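DNA photolyase (Agrobacterium tumefaciens, PDB 4U63) probably uses light to split cyclobutane pyrimidine dimers in ultraviolet-damaged DNA, with flavin-adenine dinucleotide as cofactor and methenyltetrahydrofolate as antenna chromophore. Local coordinates at residues 101-106 with 130-135; 344-349 with 362-367; 354-359 with 437-442. One frame throughout, in Å; residues are numbered along the deposited sequence.

Contact 1: 101-106 with 130-135; sequences RILRDL and KALKQK. With SO4 (sulfate ion), chain O; SO4 (sulfate ion), chain E.
Leu103 and Leu132 supply the apolar part of this contact between helices 99-110 and 123-138. Their side chains cross at about a right angle and meet by one methyl each, CD1 of Leu103 lying 3.7 Å from CD2 of Leu132. Leu132 gets there because its CG stands anti to the backbone N (chi1 -180°), which swings the isobutyl group over to the other helix. Both leucines also rest on Trp30 of strand 27-31, where a branched, purely aliphatic side chain suits a buried place between helix and sheet.

Nearer the surface, the extended chain of Arg104 carries its guanidinium to the backbone of Lys135, NH2 stopping 3.7 Å from Lys135 O, oblique and without a hydrogen bond. The charge is met by salt bridges from NH2 to Asp139 and from NE to Glu100, so a long arginine with several N-H donors can tie its own helix to the end of the neighbouring one.

Away from the interface, charged side chains pair within helix 99-110 and with sulfates. Arg101 NH1 reaches Asp105 OD2, one helical turn on, at 3.1 Å, the oxygen lying almost in the guanidinium plane but being met from above its own carboxylate plane. Another edge of the same guanidinium grips a sulfate, NE and NH2 converging on O4, with NH2 at 2.6 Å from that oxygen. Lys133 NZ holds a second sulfate. Both anions probably came from the crystallisation liquor.

Two helices packed side by side on one face of a five-stranded parallel sheet, strand order 3-2-1-4-5, mark the Rossmann-like alpha/beta domain of photolyases.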
loop_
_atom_site.group_PDB
_atom_site.type_symbol
_atom_site.label_atom_id
_atom_site.label_comp_id
_atom_site.label_asym_id
_atom_site.label_seq_id
_atom_site.Cartn_x
_atom_site.Cartn_y
_atom_site.Cartn_z
ATOM N N ARG A 101 6.580 -26.202 -9.172
ATOM C CA ARG A 101 5.994 -27.532 -8.974
ATOM C C ARG A 101 4.469 -27.488 -9.163
ATOM O O ARG A 101 3.898 -28.350 -9.833
ATOM C CB ARG A 101 6.371 -28.068 -7.582
ATOM C CG ARG A 101 6.215 -29.571 -7.379
ATOM C CD ARG A 101 4.817 -29.972 -6.938
ATOM N NE ARG A 101 4.394 -29.279 -5.714
ATOM C CZ ARG A 101 3.125 -29.080 -5.336
ATOM N NH1 ARG A 101 2.100 -29.509 -6.082
ATOM N NH2 ARG A 101 2.876 -28.434 -4.200
ATOM N N ILE A 102 3.821 -26.480 -8.589
ATOM C CA ILE A 102 2.359 -26.335 -8.710
ATOM C C ILE A 102 1.945 -26.112 -10.164
ATOM O O ILE A 102 1.007 -26.747 -10.658
ATOM C CB ILE A 102 1.830 -25.197 -7.808
ATOM C CG1 ILE A 102 1.864 -25.650 -6.351
ATOM C CG2 ILE A 102 0.410 -24.785 -8.189
ATOM C CD1 ILE A 102 1.871 -24.506 -5.373
ATOM N N LEU A 103 2.646 -25.212 -10.844
ATOM C CA LEU A 103 2.325 -24.910 -12.237
ATOM C C LEU A 103 2.561 -26.117 -13.145
ATOM O O LEU A 103 1.734 -26.415 -13.994
ATOM C CB LEU A 103 3.093 -23.683 -12.720
ATOM C CG LEU A 103 2.638 -22.354 -12.104
ATOM C CD1 LEU A 103 3.619 -21.258 -12.459
ATOM C CD2 LEU A 103 1.229 -21.958 -12.547
ATOM N N ARG A 104 3.679 -26.817 -12.955
ATOM C CA ARG A 104 3.954 -28.034 -13.727
ATOM C C ARG A 104 2.890 -29.109 -13.512
ATOM O O ARG A 104 2.483 -29.779 -14.462
ATOM C CB ARG A 104 5.335 -28.590 -13.392
ATOM C CG ARG A 104 6.470 -27.815 -14.015
ATOM C CD ARG A 104 7.799 -28.419 -13.602
ATOM N NE ARG A 104 8.948 -27.656 -14.092
ATOM C CZ ARG A 104 9.418 -27.698 -15.341
ATOM N NH1 ARG A 104 8.842 -28.462 -16.270
ATOM N NH2 ARG A 104 10.481 -26.962 -15.669
ATOM N N ASP A 105 2.447 -29.268 -12.266
ATOM C CA ASP A 105 1.391 -30.223 -11.948
ATOM C C ASP A 105 0.062 -29.826 -12.608
ATOM O O ASP A 105 -0.623 -30.684 -13.165
ATOM C CB ASP A 105 1.228 -30.374 -10.434
ATOM C CG ASP A 105 2.392 -31.120 -9.781
ATOM O OD1 ASP A 105 3.396 -31.453 -10.465
ATOM O OD2 ASP A 105 2.302 -31.375 -8.561
ATOM N N LEU A 106 -0.293 -28.540 -12.559
ATOM C CA LEU A 106 -1.506 -28.045 -13.250
ATOM C C LEU A 106 -1.424 -28.241 -14.761
ATOM O O LEU A 106 -2.395 -28.645 -15.394
ATOM C CB LEU A 106 -1.767 -26.565 -12.950
ATOM C CG LEU A 106 -2.384 -26.251 -11.592
ATOM C CD1 LEU A 106 -2.354 -24.751 -11.336
ATOM C CD2 LEU A 106 -3.813 -26.771 -11.504
ATOM N N LYS A 130 11.097 -13.988 -13.598
ATOM C CA LYS A 130 12.096 -14.169 -14.666
ATOM C C LYS A 130 12.663 -15.595 -14.673
ATOM O O LYS A 130 12.784 -16.224 -15.735
ATOM C CB LYS A 130 13.227 -13.139 -14.539
ATOM C CG LYS A 130 14.278 -13.217 -15.652
ATOM C CD LYS A 130 15.300 -12.092 -15.556
ATOM C CE LYS A 130 16.280 -12.126 -16.727
ATOM N NZ LYS A 130 17.419 -11.184 -16.521
ATOM N N ALA A 131 13.000 -16.104 -13.491
ATOM C CA ALA A 131 13.600 -17.438 -13.374
ATOM C C ALA A 131 12.602 -18.523 -13.763
ATOM O O ALA A 131 12.930 -19.449 -14.503
ATOM C CB ALA A 131 14.114 -17.672 -11.964
ATOM N N LEU A 132 11.377 -18.383 -13.267
ATOM C CA LEU A 132 10.322 -19.341 -13.528
ATOM C C LEU A 132 9.981 -19.385 -15.010
ATOM O O LEU A 132 9.826 -20.471 -15.588
ATOM C CB LEU A 132 9.089 -18.980 -12.708
ATOM C CG LEU A 132 7.879 -19.887 -12.860
ATOM C CD1 LEU A 132 8.185 -21.314 -12.439
ATOM C CD2 LEU A 132 6.747 -19.306 -12.043
ATOM N N LYS A 133 9.881 -18.201 -15.616
ATOM C CA LYS A 133 9.566 -18.060 -17.035
ATOM C C LYS A 133 10.583 -18.791 -17.902
ATOM O O LYS A 133 10.202 -19.527 -18.818
ATOM C CB LYS A 133 9.506 -16.580 -17.403
ATOM C CG LYS A 133 9.134 -16.284 -18.838
ATOM C CD LYS A 133 8.731 -14.829 -19.012
ATOM C CE LYS A 133 9.906 -13.885 -18.802
ATOM N NZ LYS A 133 9.507 -12.470 -19.042
ATOM N N GLN A 134 11.874 -18.606 -17.610
ATOM C CA GLN A 134 12.918 -19.296 -18.364
ATOM C C GLN A 134 12.830 -20.820 -18.214
ATOM O O GLN A 134 13.006 -21.547 -19.190
ATOM C CB GLN A 134 14.311 -18.810 -17.946
ATOM C CG GLN A 134 15.449 -19.359 -18.803
ATOM C CD GLN A 134 15.313 -18.968 -20.262
ATOM O OE1 GLN A 134 15.255 -17.786 -20.588
ATOM N NE2 GLN A 134 15.260 -19.956 -21.144
ATOM N N LYS A 135 12.582 -21.300 -17.000
ATOM C CA LYS A 135 12.472 -22.747 -16.762
ATOM C C LYS A 135 11.301 -23.353 -17.523
ATOM O O LYS A 135 11.441 -24.409 -18.123
ATOM C CB LYS A 135 12.317 -23.061 -15.272
ATOM C CG LYS A 135 13.616 -22.967 -14.487
ATOM C CD LYS A 135 13.359 -23.175 -13.008
ATOM C CE LYS A 135 14.544 -22.750 -12.157
ATOM N NZ LYS A 135 15.684 -23.701 -12.225
HETATM S S SO4 O . 6.387 -28.140 -2.498
HETATM O O1 SO4 O . 7.451 -28.484 -3.468
HETATM O O2 SO4 O . 6.047 -29.325 -1.682
HETATM O O3 SO4 O . 6.860 -27.061 -1.608
HETATM O O4 SO4 O . 5.195 -27.668 -3.231
HETATM S S SO4 E . 6.930 -11.522 -21.812
HETATM O O1 SO4 E . 8.077 -12.124 -22.516
HETATM O O2 SO4 E . 5.659 -12.113 -22.262
HETATM O O3 SO4 E . 7.119 -11.764 -20.366
HETATM O O4 SO4 E . 6.889 -10.071 -22.090
#

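Contact 2: 344-349 with 362-367; sequences YPIVDA and NRVRMI. With FAD (flavin-adenine dinucleotide), chain C.
No flat side chain enters where Ile346 and Val347 meet Val364 and Ile367; the Arg365 guanidinium and the Asn362 amide of helix 362-375 are turned to the flavin, whereas the guanidinium of Arg363 is not. O2' and O4' of the ribityl chain of FAD lie over the same face of the Arg365 guanidinium, O2' 3.4 Å above its plane and displaced toward the rim, while flavin N5 lies in plane at its edge. Its NH1 comes within 3.2 Å of FAD C4X. A salt bridge from NH2 to Asp393 and a hydrogen bond from NE to Met360 O hold the group's rotation, and its positive charge could polarise the N5 region of the isoalloxazine. One turn earlier, Asn362 OD1 accepts a hydrogen bond from O2' at 2.6 Å, a task suited to a short amide. The Arg363 guanidinium has Met366 SD over one face, offset toward the rim.

Between the helices the packing is mainly by branched aliphatic side chains, as befits a buried joint. CG2 of Ile367, anti to the backbone N, is the hub: it lies 4.1 Å from CG2 of Ile346 and 4.0 Å from CG2 of Val347. Ile346 and Ile367 cross at about a right angle. Val364 uses both branches, CG2 approaching Ile346 CD1 at 4.3 Å and CG1 resting against the backbone, on the carbonyl oxygen of Ile346.

Tyr344 is the N-cap residue of helix 345-357. The short axes of 345-349 and 362-367 pass 9.3 Å apart at 115° between their directions. Tyr435 of helix 434-439 touches Ile346, Ala349 and Val364, helix 422-429 reaches Ile367 through Gln425, and Val347 also packs on Val368 and Phe371 further along helix 362-375.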
loop_
_atom_site.group_PDB
_atom_site.type_symbol
_atom_site.label_atom_id
_atom_site.label_comp_id
_atom_site.label_asym_id
_atom_site.label_seq_id
_atom_site.Cartn_x
_atom_site.Cartn_y
_atom_site.Cartn_z
ATOM N N TYR A 344 2.066 12.594 23.024
ATOM C CA TYR A 344 1.881 13.610 21.987
ATOM C C TYR A 344 0.598 13.241 21.243
ATOM O O TYR A 344 0.592 12.292 20.454
ATOM C CB TYR A 344 3.084 13.639 21.032
ATOM C CG TYR A 344 4.306 14.261 21.659
ATOM C CD1 TYR A 344 5.161 13.508 22.474
ATOM C CD2 TYR A 344 4.605 15.611 21.461
ATOM C CE1 TYR A 344 6.279 14.081 23.067
ATOM C CE2 TYR A 344 5.717 16.191 22.050
ATOM C CZ TYR A 344 6.554 15.426 22.851
ATOM O OH TYR A 344 7.656 16.016 23.429
ATOM N N PRO A 345 -0.507 13.966 21.506
ATOM C CA PRO A 345 -1.817 13.521 20.984
ATOM C C PRO A 345 -1.902 13.224 19.487
ATOM O O PRO A 345 -2.504 12.238 19.113
ATOM C CB PRO A 345 -2.738 14.666 21.374
ATOM C CG PRO A 345 -2.152 15.142 22.663
ATOM C CD PRO A 345 -0.669 15.105 22.429
ATOM N N ILE A 346 -1.310 14.057 18.643
ATOM C CA ILE A 346 -1.412 13.830 17.192
ATOM C C ILE A 346 -0.722 12.521 16.787
ATOM O O ILE A 346 -1.214 11.798 15.924
ATOM C CB ILE A 346 -0.906 15.049 16.369
ATOM C CG1 ILE A 346 -1.219 14.887 14.881
ATOM C CG2 ILE A 346 0.586 15.290 16.551
ATOM C CD1 ILE A 346 -2.690 14.869 14.554
ATOM N N VAL A 347 0.408 12.225 17.433
ATOM C CA VAL A 347 1.149 10.988 17.180
ATOM C C VAL A 347 0.307 9.810 17.648
ATOM O O VAL A 347 0.108 8.838 16.920
ATOM C CB VAL A 347 2.514 10.998 17.900
ATOM C CG1 VAL A 347 3.214 9.640 17.801
ATOM C CG2 VAL A 347 3.393 12.103 17.327
ATOM N N ASP A 348 -0.207 9.924 18.865
ATOM C CA ASP A 348 -1.027 8.859 19.445
ATOM C C ASP A 348 -2.296 8.591 18.642
ATOM O O ASP A 348 -2.651 7.438 18.402
ATOM C CB ASP A 348 -1.315 9.160 20.907
ATOM C CG ASP A 348 -0.050 9.105 21.762
ATOM O OD1 ASP A 348 0.974 8.557 21.282
ATOM O OD2 ASP A 348 -0.064 9.596 22.900
ATOM N N ALA A 349 -2.952 9.652 18.190
ATOM C CA ALA A 349 -4.121 9.511 17.324
ATOM C C ALA A 349 -3.795 8.687 16.072
ATOM O O ALA A 349 -4.522 7.762 15.733
ATOM C CB ALA A 349 -4.668 10.880 16.953
ATOM N N ASN A 362 -2.133 10.312 5.512
ATOM C CA ASN A 362 -0.744 10.526 5.065
ATOM C C ASN A 362 0.047 11.569 5.857
ATOM O O ASN A 362 1.225 11.358 6.178
ATOM C CB ASN A 362 -0.662 10.905 3.588
ATOM C CG ASN A 362 0.786 11.172 3.148
ATOM O OD1 ASN A 362 1.585 10.246 3.023
ATOM N ND2 ASN A 362 1.133 12.448 2.953
ATOM N N ARG A 363 -0.575 12.704 6.132
ATOM C CA ARG A 363 0.071 13.734 6.952
ATOM C C ARG A 363 0.511 13.162 8.296
ATOM O O ARG A 363 1.608 13.436 8.768
ATOM C CB ARG A 363 -0.839 14.947 7.148
ATOM C CG ARG A 363 -0.297 16.030 8.078
ATOM C CD ARG A 363 1.089 16.530 7.706
ATOM N NE ARG A 363 1.133 17.155 6.390
ATOM C CZ ARG A 363 2.201 17.771 5.884
ATOM N NH1 ARG A 363 3.339 17.851 6.577
ATOM N NH2 ARG A 363 2.137 18.313 4.670
ATOM N N VAL A 364 -0.348 12.346 8.890
ATOM C CA VAL A 364 -0.056 11.777 10.192
ATOM C C VAL A 364 1.013 10.673 10.059
ATOM O O VAL A 364 1.835 10.498 10.977
ATOM C CB VAL A 364 -1.349 11.326 10.915
ATOM C CG1 VAL A 364 -1.028 10.865 12.312
ATOM C CG2 VAL A 364 -2.348 12.487 10.981
ATOM N N ARG A 365 1.036 9.945 8.931
ATOM C CA ARG A 365 2.147 9.001 8.685
ATOM C C ARG A 365 3.491 9.718 8.738
ATOM O O ARG A 365 4.440 9.222 9.348
ATOM C CB ARG A 365 2.015 8.266 7.350
ATOM C CG ARG A 365 0.825 7.349 7.253
ATOM C CD ARG A 365 0.915 6.379 6.090
ATOM N NE ARG A 365 -0.413 5.919 5.703
ATOM C CZ ARG A 365 -0.701 4.876 4.921
ATOM N NH1 ARG A 365 0.244 4.083 4.414
ATOM N NH2 ARG A 365 -1.976 4.615 4.657
ATOM N N MET A 366 3.571 10.885 8.096
ATOM C CA MET A 366 4.808 11.666 8.112
ATOM C C MET A 366 5.163 12.094 9.544
ATOM O O MET A 366 6.316 12.010 9.962
ATOM C CB MET A 366 4.691 12.899 7.213
ATOM C CG MET A 366 4.495 12.595 5.740
ATOM S SD MET A 366 4.189 14.095 4.781
ATOM C CE MET A 366 5.808 14.849 4.865
ATOM N N ILE A 367 4.160 12.540 10.295
ATOM C CA ILE A 367 4.369 12.988 11.678
ATOM C C ILE A 367 4.831 11.843 12.581
ATOM O O ILE A 367 5.780 12.024 13.350
ATOM C CB ILE A 367 3.106 13.661 12.263
ATOM C CG1 ILE A 367 2.815 14.976 11.512
ATOM C CG2 ILE A 367 3.283 13.955 13.751
ATOM C CD1 ILE A 367 1.419 15.519 11.734
HETATM P PA FAD C . -5.027 9.572 -1.825
HETATM O O1A FAD C . -4.661 10.912 -1.274
HETATM O O2A FAD C . -6.436 9.331 -2.253
HETATM O O5B FAD C . -3.982 9.268 -3.004
HETATM C C5B FAD C . -4.295 8.396 -4.097
HETATM C C4B FAD C . -3.255 7.298 -4.260
HETATM O O4B FAD C . -1.962 7.843 -4.519
HETATM C C3B FAD C . -3.086 6.437 -3.030
HETATM O O3B FAD C . -4.122 5.448 -2.915
HETATM C C2B FAD C . -1.702 5.862 -3.243
HETATM O O2B FAD C . -1.728 4.738 -4.125
HETATM C C1B FAD C . -0.970 6.997 -3.915
HETATM N N9A FAD C . -0.182 7.839 -2.987
HETATM C C8A FAD C . -0.615 8.949 -2.363
HETATM N N7A FAD C . 0.361 9.501 -1.614
HETATM C C5A FAD C . 1.466 8.741 -1.770
HETATM C C6A FAD C . 2.835 8.772 -1.246
HETATM N N6A FAD C . 3.216 9.752 -0.403
HETATM N N1A FAD C . 3.671 7.786 -1.642
HETATM C C2A FAD C . 3.276 6.799 -2.481
HETATM N N3A FAD C . 2.031 6.722 -2.995
HETATM C C4A FAD C . 1.106 7.648 -2.674
HETATM N N1 FAD C . 1.265 4.233 0.641
HETATM C C2 FAD C . 0.971 2.970 0.261
HETATM O O2 FAD C . 0.212 2.832 -0.725
HETATM N N3 FAD C . 1.474 1.889 0.908
HETATM C C4 FAD C . 2.306 2.010 1.974
HETATM O O4 FAD C . 2.782 1.004 2.562
HETATM C C4X FAD C . 2.660 3.362 2.450
HETATM N N5 FAD C . 3.466 3.589 3.528
HETATM C C5X FAD C . 3.783 4.860 3.911
HETATM C C6 FAD C . 4.627 5.094 4.990
HETATM C C7 FAD C . 4.947 6.392 5.399
HETATM C C7M FAD C . 5.866 6.626 6.576
HETATM C C8 FAD C . 4.376 7.551 4.678
HETATM C C8M FAD C . 4.691 8.978 5.071
HETATM C C9 FAD C . 3.542 7.328 3.615
HETATM C C9A FAD C . 3.212 6.039 3.185
HETATM N N10 FAD C . 2.337 5.817 2.081
HETATM C C10 FAD C . 2.061 4.494 1.698
HETATM C "C1'" FAD C . 1.792 6.919 1.278
HETATM C "C2'" FAD C . 0.451 7.524 1.631
HETATM O "O2'" FAD C . 0.462 7.931 3.004
HETATM C "C3'" FAD C . -0.699 6.580 1.340
HETATM O "O3'" FAD C . -0.660 6.132 -0.012
HETATM C "C4'" FAD C . -2.017 7.308 1.605
HETATM O "O4'" FAD C . -2.140 7.553 3.004
HETATM C "C5'" FAD C . -3.171 6.456 1.119
HETATM O "O5'" FAD C . -4.439 7.090 1.350
HETATM P P FAD C . -5.392 7.386 0.092
HETATM O O1P FAD C . -6.664 7.964 0.606
HETATM O O2P FAD C . -5.532 6.154 -0.758
HETATM O O3P FAD C . -4.548 8.492 -0.711
#

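Contact 3: 354-359 with 437-442; sequences LWQHGT and RRFVPE. With MHF (5,10-methenyl-6,7,8-trihydrofolic acid), chain B.
Phe439 turns its ring edge to both Gln356 and His357, so that two polar side chains meet the rim of one phenyl group and neither lies over its face. The His357 and Phe439 rings stand steeply inclined, planes 78° apart and centroids 5.9 Å apart. They touch rim to rim: His357 CE1 lies close to the phenyl plane, 3.9 Å from Phe439 CE1. The Gln356 amide is also nearly perpendicular to the ring, at 84°, with OE1 3.7 Å from Phe439 CE1, where a carbonyl oxygen faces the slightly positive ring hydrogens. An extended chain with CG anti to the backbone N (chi1 -170°) takes it there. Phe439 itself suits the seam as a broad hydrophobic plate, packing also on Ala349 and Gln353 and meeting Tyr435 edge-to-face.

The residues belong to the ends of helices 345-357 and 434-439, in the helical FAD-binding domain, and the first of these ends also builds the antenna pocket. There Trp355 lies face-on to the methenyltetrahydrofolate, whose O4 sits 2.9 Å above the centre of the indole. The chromophore's NA2 donates to Leu354 O at 2.9 Å, a carbonyl at the helix end. Gly358 leaves the helix with positive phi, a conformation easy for a residue without a side chain, and its CA packs against the same amine.

On the side toward 437-442, Gln356 OE1 accepts a hydrogen bond from a water at 2.9 Å, and this water reaches Arg438 O by a weak one. Gln356 NE2 is hydrogen-bonded to Asp218 OD2.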
loop_
_atom_site.group_PDB
_atom_site.type_symbol
_atom_site.label_atom_id
_atom_site.label_comp_id
_atom_site.label_asym_id
_atom_site.label_seq_id
_atom_site.Cartn_x
_atom_site.Cartn_y
_atom_site.Cartn_z
ATOM N N LEU A 354 -4.249 3.629 13.050
ATOM C CA LEU A 354 -3.611 2.506 12.385
ATOM C C LEU A 354 -4.021 1.172 13.011
ATOM O O LEU A 354 -4.416 0.233 12.304
ATOM C CB LEU A 354 -2.092 2.680 12.450
ATOM C CG LEU A 354 -1.185 1.584 11.901
ATOM C CD1 LEU A 354 -1.497 1.271 10.447
ATOM C CD2 LEU A 354 0.265 2.009 12.066
ATOM N N TRP A 355 -3.942 1.089 14.329
ATOM C CA TRP A 355 -4.320 -0.131 15.035
ATOM C C TRP A 355 -5.789 -0.500 14.800
ATOM O O TRP A 355 -6.107 -1.678 14.603
ATOM C CB TRP A 355 -4.057 0.013 16.532
ATOM C CG TRP A 355 -4.086 -1.264 17.279
ATOM C CD1 TRP A 355 -4.987 -1.634 18.230
ATOM C CD2 TRP A 355 -3.164 -2.352 17.152
ATOM N NE1 TRP A 355 -4.691 -2.883 18.701
ATOM C CE2 TRP A 355 -3.574 -3.348 18.058
ATOM C CE3 TRP A 355 -2.034 -2.580 16.358
ATOM C CZ2 TRP A 355 -2.885 -4.559 18.198
ATOM C CZ3 TRP A 355 -1.349 -3.790 16.497
ATOM C CH2 TRP A 355 -1.778 -4.757 17.406
ATOM N N GLN A 356 -6.671 0.499 14.800
ATOM C CA GLN A 356 -8.117 0.258 14.692
ATOM C C GLN A 356 -8.600 -0.036 13.278
ATOM O O GLN A 356 -9.436 -0.914 13.088
ATOM C CB GLN A 356 -8.901 1.458 15.227
ATOM C CG GLN A 356 -10.390 1.188 15.365
ATOM C CD GLN A 356 -11.182 2.396 15.830
ATOM O OE1 GLN A 356 -10.630 3.476 16.057
ATOM N NE2 GLN A 356 -12.495 2.214 15.974
ATOM N N HIS A 357 -8.092 0.716 12.297
ATOM C CA HIS A 357 -8.608 0.673 10.927
ATOM C C HIS A 357 -7.639 0.162 9.850
ATOM O O HIS A 357 -8.019 0.040 8.681
ATOM C CB HIS A 357 -9.090 2.072 10.532
ATOM C CG HIS A 357 -10.281 2.541 11.308
ATOM N ND1 HIS A 357 -10.449 3.855 11.688
ATOM C CD2 HIS A 357 -11.356 1.871 11.785
ATOM C CE1 HIS A 357 -11.579 3.978 12.351
ATOM N NE2 HIS A 357 -12.149 2.787 12.435
ATOM N N GLY A 358 -6.400 -0.129 10.226
ATOM C CA GLY A 358 -5.429 -0.639 9.273
ATOM C C GLY A 358 -4.922 0.388 8.288
ATOM O O GLY A 358 -4.396 0.028 7.240
ATOM N N THR A 359 -5.063 1.665 8.626
ATOM C CA THR A 359 -4.581 2.738 7.775
ATOM C C THR A 359 -4.317 3.977 8.613
ATOM O O THR A 359 -4.699 4.044 9.769
ATOM C CB THR A 359 -5.576 3.054 6.639
ATOM O OG1 THR A 359 -4.940 3.875 5.660
ATOM C CG2 THR A 359 -6.843 3.737 7.165
ATOM N N ARG A 437 -9.513 14.023 19.003
ATOM C CA ARG A 437 -10.686 13.604 19.788
ATOM C C ARG A 437 -11.300 12.294 19.295
ATOM O O ARG A 437 -11.839 11.520 20.099
ATOM C CB ARG A 437 -11.759 14.700 19.801
ATOM C CG ARG A 437 -11.347 15.922 20.594
ATOM C CD ARG A 437 -12.512 16.834 20.928
ATOM N NE ARG A 437 -11.981 18.096 21.451
ATOM C CZ ARG A 437 -11.634 19.139 20.699
ATOM N NH1 ARG A 437 -11.140 20.238 21.267
ATOM N NH2 ARG A 437 -11.787 19.098 19.377
ATOM N N ARG A 438 -11.220 12.052 17.988
ATOM C CA ARG A 438 -11.744 10.828 17.388
ATOM C C ARG A 438 -10.985 9.602 17.862
ATOM O O ARG A 438 -11.589 8.591 18.218
ATOM C CB ARG A 438 -11.676 10.923 15.867
ATOM C CG ARG A 438 -12.203 9.712 15.107
ATOM C CD ARG A 438 -12.307 10.039 13.628
ATOM N NE ARG A 438 -13.272 11.120 13.412
ATOM C CZ ARG A 438 -13.191 12.066 12.470
ATOM N NH1 ARG A 438 -12.171 12.115 11.605
ATOM N NH2 ARG A 438 -14.148 12.988 12.401
ATOM N N PHE A 439 -9.660 9.698 17.873
ATOM C CA PHE A 439 -8.804 8.552 18.221
ATOM C C PHE A 439 -8.185 8.565 19.612
ATOM O O PHE A 439 -7.658 7.545 20.043
ATOM C CB PHE A 439 -7.743 8.394 17.141
ATOM C CG PHE A 439 -8.326 8.054 15.800
ATOM C CD1 PHE A 439 -8.845 6.794 15.571
ATOM C CD2 PHE A 439 -8.388 8.997 14.785
ATOM C CE1 PHE A 439 -9.398 6.463 14.355
ATOM C CE2 PHE A 439 -8.942 8.678 13.556
ATOM C CZ PHE A 439 -9.453 7.410 13.337
ATOM N N VAL A 440 -8.255 9.700 20.305
ATOM C CA VAL A 440 -7.831 9.808 21.693
ATOM C C VAL A 440 -9.034 10.424 22.448
ATOM O O VAL A 440 -8.970 11.574 22.912
ATOM C CB VAL A 440 -6.546 10.660 21.838
ATOM C CG1 VAL A 440 -5.939 10.471 23.219
ATOM C CG2 VAL A 440 -5.523 10.298 20.758
ATOM N N PRO A 441 -10.147 9.654 22.561
ATOM C CA PRO A 441 -11.391 10.173 23.142
ATOM C C PRO A 441 -11.295 10.574 24.610
ATOM O O PRO A 441 -12.101 11.360 25.068
ATOM C CB PRO A 441 -12.373 9.007 22.967
ATOM C CG PRO A 441 -11.507 7.800 22.964
ATOM C CD PRO A 441 -10.291 8.230 22.197
ATOM N N GLU A 442 -10.321 10.050 25.338
ATOM C CA GLU A 442 -10.075 10.507 26.711
ATOM C C GLU A 442 -9.710 12.002 26.813
ATOM O O GLU A 442 -9.812 12.581 27.884
ATOM C CB GLU A 442 -8.993 9.671 27.390
ATOM C CG GLU A 442 -7.632 9.703 26.718
ATOM C CD GLU A 442 -7.435 8.567 25.742
ATOM O OE1 GLU A 442 -8.311 8.366 24.872
ATOM O OE2 GLU A 442 -6.399 7.882 25.842
HETATM N N1 MHF B . -2.855 -4.500 12.226
HETATM C C2 MHF B . -3.741 -3.583 12.631
HETATM N NA2 MHF B . -3.980 -2.541 11.812
HETATM N N3 MHF B . -4.413 -3.681 13.827
HETATM C C4 MHF B . -4.184 -4.711 14.662
HETATM O O4 MHF B . -4.775 -4.811 15.751
HETATM C C4A MHF B . -3.215 -5.735 14.245
HETATM N N5 MHF B . -2.837 -6.822 15.013
HETATM C C6 MHF B . -1.586 -7.544 14.770
HETATM C C7 MHF B . -1.514 -7.777 13.257
HETATM N N8 MHF B . -1.657 -6.505 12.540
HETATM C C8A MHF B . -2.532 -5.563 12.961
HETATM C C9 MHF B . -1.688 -8.789 15.672
HETATM N N10 MHF B . -3.031 -8.704 16.279
HETATM C C11 MHF B . -3.451 -7.314 16.194
HETATM C C12 MHF B . -3.886 -10.598 19.970
HETATM C C13 MHF B . -4.095 -9.216 19.851
HETATM C C14 MHF B . -3.814 -8.564 18.663
HETATM C C15 MHF B . -3.302 -9.280 17.558
HETATM C C16 MHF B . -3.121 -10.652 17.668
HETATM C C17 MHF B . -3.407 -11.307 18.862
HETATM C C MHF B . -4.204 -11.339 21.243
HETATM O O MHF B . -4.183 -12.560 21.196
HETATM N N MHF B . -4.564 -10.669 22.346
HETATM C CA MHF B . -5.058 -11.285 23.567
HETATM C CB MHF B . -4.100 -11.086 24.741
HETATM C CG MHF B . -2.629 -11.024 24.337
HETATM C CD MHF B . -2.182 -9.690 23.763
HETATM O OE1 MHF B . -2.941 -8.699 23.808
HETATM O OE2 MHF B . -1.046 -9.623 23.251
HETATM C CT MHF B . -6.404 -10.701 23.913
HETATM O O1 MHF B . -7.411 -11.433 23.802
HETATM O O2 MHF B . -6.485 -9.509 24.293
HETATM O O HOH W 1 -12.352 5.740 16.730
#

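Contact 1 closes along the chain before the other two open and lies in the N-terminal alpha/beta domain, on the opposite side of the chain's centre; its centre is about 45 Å from that of contact 2 and 44 Å from that of contact 3. Contacts 2 and 3 are neighbours, with centres about 11 Å apart, and their segments alternate along the chain. Both use helix 345-357, and they touch directly, Ala349 O lying 3.6 Å from Phe439 CB. This helix therefore connects the surroundings of the two chromophores: its C-terminal end borders the folate, while its N-terminal part packs on helix 362-375, which lines the flavin pocket.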